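Local atomic coordinates of beta-fructofuranosidase (Arthrobacter, PDB entry 3WPU), a protein that is a beta-fructofuranosidase of the levansucrase/invertase family, whose members are built on a five-bladed beta-propeller. Residues R34-M39 against G387-A392; G146-I151 against N220-L225. All blocks are in the same frame, centred on the assembly; numbering follows the deposited sequence.

Interactions 1 and 2 lie on opposite sides of the chain's centre, their own centres about 41 Å apart and their nearest atoms about 28 Å apart, so neither touches the other. Interaction 1 brings helix 30-38, near the N-terminus, onto a turn more than 340 residues later in the sequence; interaction 2 spans a much shorter piece of chain, all of it lying between the two segments of interaction 1. The first is a buried contact without a direct hydrogen bond across it, joined on its polar side by one water. The second is partly buried and adds one firm and one weak hydrogen bond of a glutamine amide to its apolar contacts.

Interaction 1. Residues R34-M39 against G387-A392; sequences RQLQRM and GGSGLA
Met39, Leu36 and Gln35 close around Ser389, bringing helix 30-38 of this beta-propeller protein against an ST turn that leads into strand 391-394. Met39 SD lies 3.4 Å from Ser389 CB, while Leu36 CD2 and Gln35 CB each come within 3.7 Å of that same carbon. Ser389 OG accepts from Leu391 N at 3.1 Å, which defines the ST turn, and is also hydrogen-bonded to Asn386 O and Leu385 O. Chi1 of 68° sets OG between the backbone N and the carbonyl carbon, within range of these backbone partners.

Leu36 and Leu391 cross obliquely, with a branch methyl of one against the stem of the other. Leu36 CD2 is 3.5 Å from Leu391 CB, tighter than ordinary van der Waals contact, and both leucines also rest on Tyr371.

The stem of Gln35 touches the turn directly, its amide oxygen through a water. Gln35 CG lies 3.5 Å from Gly387 O; the bend at chi2 (-46°) then carries the amide back, and NE2 bonds to Ala31 O and Pro8 O. Arg38 NH1 donates to an in-plane lone pair of Gln35 OE1, and the water donates to OE1 at 2.7 Å and to Gly387 O at 2.8 Å.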
loop_
_atom_site.group_PDB
_atom_site.type_symbol
_atom_site.label_atom_id
_atom_site.label_comp_id
_atom_site.label_asym_id
_atom_site.label_seq_id
_atom_site.Cartn_x
_atom_site.Cartn_y
_atom_site.Cartn_z
ATOM N N ARG A 34 10.435 4.169 19.965
ATOM C CA ARG A 34 11.422 5.150 20.453
ATOM C C ARG A 34 12.806 4.934 19.862
ATOM O O ARG A 34 13.643 5.826 19.877
ATOM C CB ARG A 34 11.438 5.241 21.989
ATOM C CG ARG A 34 10.182 5.902 22.528
ATOM C CD ARG A 34 10.088 5.912 24.047
ATOM N NE ARG A 34 11.161 6.675 24.688
ATOM C CZ ARG A 34 11.459 6.631 25.991
ATOM N NH1 ARG A 34 10.799 5.828 26.823
ATOM N NH2 ARG A 34 12.466 7.370 26.460
ATOM N N GLN A 35 13.045 3.765 19.272
ATOM C CA GLN A 35 14.286 3.551 18.531
ATOM C C GLN A 35 14.437 4.544 17.365
ATOM O O GLN A 35 15.540 4.899 16.998
ATOM C CB GLN A 35 14.358 2.134 17.986
ATOM C CG GLN A 35 14.225 1.019 19.017
ATOM C CD GLN A 35 15.068 1.236 20.257
ATOM O OE1 GLN A 35 16.299 1.240 20.200
ATOM N NE2 GLN A 35 14.407 1.398 21.373
ATOM N N LEU A 36 13.325 4.975 16.799
ATOM C CA LEU A 36 13.326 5.975 15.715
ATOM C C LEU A 36 14.038 7.247 16.156
ATOM O O LEU A 36 14.752 7.874 15.359
ATOM C CB LEU A 36 11.883 6.293 15.261
ATOM C CG LEU A 36 11.041 5.124 14.703
ATOM C CD1 LEU A 36 9.574 5.446 14.664
ATOM C CD2 LEU A 36 11.546 4.730 13.319
ATOM N N GLN A 37 13.843 7.644 17.407
ATOM C CA GLN A 37 14.552 8.842 17.920
ATOM C C GLN A 37 16.033 8.538 18.180
ATOM O O GLN A 37 16.913 9.377 17.983
ATOM C CB GLN A 37 13.887 9.366 19.195
ATOM C CG GLN A 37 12.463 9.779 18.966
ATOM C CD GLN A 37 11.718 10.037 20.248
ATOM O OE1 GLN A 37 12.238 10.712 21.157
ATOM N NE2 GLN A 37 10.503 9.499 20.346
ATOM N N ARG A 38 16.337 7.324 18.641
ATOM C CA ARG A 38 17.725 6.952 18.888
ATOM C C ARG A 38 18.551 6.945 17.608
ATOM O O ARG A 38 19.743 7.186 17.648
ATOM C CB ARG A 38 17.799 5.563 19.548
ATOM C CG ARG A 38 17.144 5.492 20.915
ATOM C CD ARG A 38 17.337 4.130 21.587
ATOM N NE ARG A 38 18.727 3.916 21.991
ATOM C CZ ARG A 38 19.278 2.726 22.220
ATOM N NH1 ARG A 38 18.576 1.611 22.076
ATOM N NH2 ARG A 38 20.562 2.633 22.585
ATOM N N MET A 39 17.908 6.631 16.480
ATOM C CA MET A 39 18.580 6.511 15.208
ATOM C C MET A 39 18.807 7.878 14.574
ATOM O O MET A 39 19.576 7.979 13.640
ATOM C CB MET A 39 17.743 5.665 14.258
ATOM C CG MET A 39 17.569 4.198 14.660
ATOM S SD MET A 39 16.128 3.457 13.843
ATOM C CE MET A 39 16.264 4.451 12.337
ATOM N N GLY A 387 16.738 -2.451 13.951
ATOM C CA GLY A 387 16.981 -2.160 15.356
ATOM C C GLY A 387 15.725 -2.169 16.204
ATOM O O GLY A 387 15.698 -1.594 17.283
ATOM N N GLY A 388 14.665 -2.815 15.733
ATOM C CA GLY A 388 13.380 -2.770 16.403
ATOM C C GLY A 388 12.581 -1.495 16.246
ATOM O O GLY A 388 11.567 -1.309 16.918
ATOM N N SER A 389 12.997 -0.615 15.340
ATOM C CA SER A 389 12.331 0.647 15.164
ATOM C C SER A 389 11.057 0.512 14.336
ATOM O O SER A 389 10.085 1.207 14.579
ATOM C CB SER A 389 13.265 1.636 14.464
ATOM O OG SER A 389 13.525 1.276 13.108
ATOM N N GLY A 390 11.096 -0.394 13.352
ATOM C CA GLY A 390 10.049 -0.536 12.367
ATOM C C GLY A 390 10.310 0.232 11.088
ATOM O O GLY A 390 9.666 -0.022 10.066
ATOM N N LEU A 391 11.219 1.201 11.104
ATOM C CA LEU A 391 11.400 2.002 9.906
ATOM C C LEU A 391 12.137 1.239 8.816
ATOM O O LEU A 391 13.240 0.761 9.054
ATOM C CB LEU A 391 12.178 3.263 10.212
ATOM C CG LEU A 391 12.391 4.274 9.081
ATOM C CD1 LEU A 391 11.069 4.717 8.498
ATOM C CD2 LEU A 391 13.199 5.426 9.621
ATOM N N ALA A 392 11.545 1.203 7.623
ATOM C CA ALA A 392 12.177 0.649 6.428
ATOM C C ALA A 392 12.503 1.732 5.382
ATOM O O ALA A 392 13.585 1.720 4.790
ATOM C CB ALA A 392 11.317 -0.420 5.820
HETATM O O HOH W 1 17.624 0.199 18.094
#

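Interaction 2. Residues G146-I151 against N220-L225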
loop_
_atom_site.group_PDB
_atom_site.type_symbol
_atom_site.label_atom_id
_atom_site.label_comp_id
_atom_site.label_asym_id
_atom_site.label_seq_id
_atom_site.Cartn_x
_atom_site.Cartn_y
_atom_site.Cartn_z
ATOM N N GLY A 146 -22.859 5.772 -9.852
ATOM C CA GLY A 146 -23.857 5.144 -9.010
ATOM C C GLY A 146 -23.597 3.698 -8.686
ATOM O O GLY A 146 -24.191 3.170 -7.739
ATOM N N VAL A 147 -22.711 3.036 -9.436
ATOM C CA VAL A 147 -22.518 1.602 -9.265
ATOM C C VAL A 147 -22.044 1.264 -7.843
ATOM O O VAL A 147 -22.544 0.334 -7.218
ATOM C CB VAL A 147 -21.538 1.017 -10.307
ATOM C CG1 VAL A 147 -21.109 -0.397 -9.955
ATOM C CG2 VAL A 147 -22.186 1.023 -11.696
ATOM N N THR A 148 -21.070 2.009 -7.332
ATOM C CA THR A 148 -20.493 1.661 -6.028
ATOM C C THR A 148 -21.413 2.013 -4.850
ATOM O O THR A 148 -21.227 1.540 -3.725
ATOM C CB THR A 148 -19.087 2.230 -5.843
ATOM O OG1 THR A 148 -19.105 3.676 -5.877
ATOM C CG2 THR A 148 -18.167 1.688 -6.920
ATOM N N GLY A 149 -22.453 2.784 -5.133
ATOM C CA GLY A 149 -23.472 3.108 -4.152
ATOM C C GLY A 149 -24.377 1.943 -3.814
ATOM O O GLY A 149 -25.078 1.993 -2.831
ATOM N N GLN A 150 -24.332 0.874 -4.602
ATOM C CA GLN A 150 -25.320 -0.208 -4.463
ATOM C C GLN A 150 -25.410 -0.906 -3.112
ATOM O O GLN A 150 -26.482 -1.396 -2.744
ATOM C CB GLN A 150 -25.180 -1.235 -5.561
ATOM C CG GLN A 150 -23.863 -1.898 -5.741
ATOM C CD GLN A 150 -23.864 -2.705 -7.033
ATOM O OE1 GLN A 150 -23.929 -3.908 -7.002
ATOM N NE2 GLN A 150 -23.907 -2.031 -8.140
ATOM N N ILE A 151 -24.304 -0.978 -2.384
ATOM C CA ILE A 151 -24.256 -1.782 -1.150
ATOM C C ILE A 151 -24.807 -1.088 0.088
ATOM O O ILE A 151 -25.013 -1.740 1.121
ATOM C CB ILE A 151 -22.816 -2.280 -0.849
ATOM C CG1 ILE A 151 -21.865 -1.118 -0.529
ATOM C CG2 ILE A 151 -22.315 -3.152 -1.998
ATOM C CD1 ILE A 151 -20.460 -1.544 -0.153
ATOM N N ASN A 220 -19.924 -4.042 -12.872
ATOM C CA ASN A 220 -21.334 -3.652 -12.829
ATOM C C ASN A 220 -21.988 -3.950 -11.486
ATOM O O ASN A 220 -23.031 -3.396 -11.161
ATOM C CB ASN A 220 -22.140 -4.330 -13.966
ATOM C CG ASN A 220 -21.844 -5.814 -14.116
ATOM O OD1 ASN A 220 -22.515 -6.669 -13.534
ATOM N ND2 ASN A 220 -20.827 -6.129 -14.903
ATOM N N LYS A 221 -21.367 -4.854 -10.724
ATOM C CA LYS A 221 -21.901 -5.380 -9.490
ATOM C C LYS A 221 -20.830 -5.240 -8.415
ATOM O O LYS A 221 -19.686 -5.581 -8.666
ATOM C CB LYS A 221 -22.196 -6.874 -9.698
ATOM C CG LYS A 221 -22.698 -7.609 -8.477
ATOM C CD LYS A 221 -24.099 -7.176 -8.155
ATOM C CE LYS A 221 -24.745 -8.076 -7.091
ATOM N NZ LYS A 221 -25.996 -7.398 -6.628
ATOM N N VAL A 222 -21.213 -4.738 -7.251
ATOM C CA VAL A 222 -20.308 -4.628 -6.091
ATOM C C VAL A 222 -20.814 -5.520 -4.958
ATOM O O VAL A 222 -21.994 -5.448 -4.592
ATOM C CB VAL A 222 -20.183 -3.175 -5.619
ATOM C CG1 VAL A 222 -19.268 -3.091 -4.408
ATOM C CG2 VAL A 222 -19.681 -2.305 -6.759
ATOM N N THR A 223 -19.920 -6.348 -4.413
ATOM C CA THR A 223 -20.229 -7.223 -3.298
ATOM C C THR A 223 -19.631 -6.673 -2.014
ATOM O O THR A 223 -18.439 -6.370 -1.962
ATOM C CB THR A 223 -19.674 -8.622 -3.548
ATOM O OG1 THR A 223 -20.168 -9.119 -4.799
ATOM C CG2 THR A 223 -20.079 -9.579 -2.416
ATOM N N ASP A 224 -20.452 -6.572 -0.981
ATOM C CA ASP A 224 -20.046 -6.042 0.322
ATOM C C ASP A 224 -19.385 -7.184 1.084
ATOM O O ASP A 224 -20.032 -8.205 1.346
ATOM C CB ASP A 224 -21.315 -5.531 1.024
ATOM C CG ASP A 224 -21.057 -4.839 2.341
ATOM O OD1 ASP A 224 -19.908 -4.809 2.827
ATOM O OD2 ASP A 224 -22.064 -4.364 2.908
ATOM N N LEU A 225 -18.104 -7.052 1.417
ATOM C CA LEU A 225 -17.378 -8.169 2.060
ATOM C C LEU A 225 -17.267 -8.051 3.568
ATOM O O LEU A 225 -17.540 -9.030 4.293
ATOM C CB LEU A 225 -15.976 -8.295 1.466
ATOM C CG LEU A 225 -15.871 -8.386 -0.065
ATOM C CD1 LEU A 225 -14.411 -8.429 -0.449
ATOM C CD2 LEU A 225 -16.600 -9.609 -0.630
HETATM O O HOH W 2 -24.569 -4.382 1.694
#
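Gln150 reaches across to strand 213-226 and lays its side chain against Val222. Its CB points toward the strand, and chi1 of 56° tucks CG in over its own backbone; from there the chain runs extended to the strand. CG packs on Val222 CB at 3.9 Å, the two side chains passing at a slant. CD follows, 3.3 Å from Val222 N, and brings the amide over the strand backbone. OE1 then accepts from Val222 N at 2.9 Å in an almost straight bond (177° at the hydrogen). The donor stands well above the carbonyl plane of the glutamine, 74° out of it, and therefore off the lone pairs. Lys221 CD also abuts OE1.

The strand gripped here ends a four-stranded antiparallel meander (159-169, 174-184, 197-210, 213-226), the topology of a propeller blade. Thr223 and Leu225 form backbone bonds with Leu202 and Ile200 of strand 197-210, whereas the Val222 N-H is taken by the glutamine of the 146-151 loop.

At the other branch of the tip, NE2 donates to Val147 O at 2.9 Å, tying the amide back to its own loop, where Val147 O also accepts from Gln150 N. A weak second bond runs from NE2 to Asn220 O at 3.4 Å.

The two methyls of Val222 meet two other residues of the loop: CG2 meets Val147 CG1 at 4.0 Å and CG1 meets Ile151 CG2. The side chains of Ile151 and Asp224 cross at about a right angle, and Asp224 OD2, salt-bridged to Arg199, accepts from a water that also donates to Ile151 O at 2.7 Å.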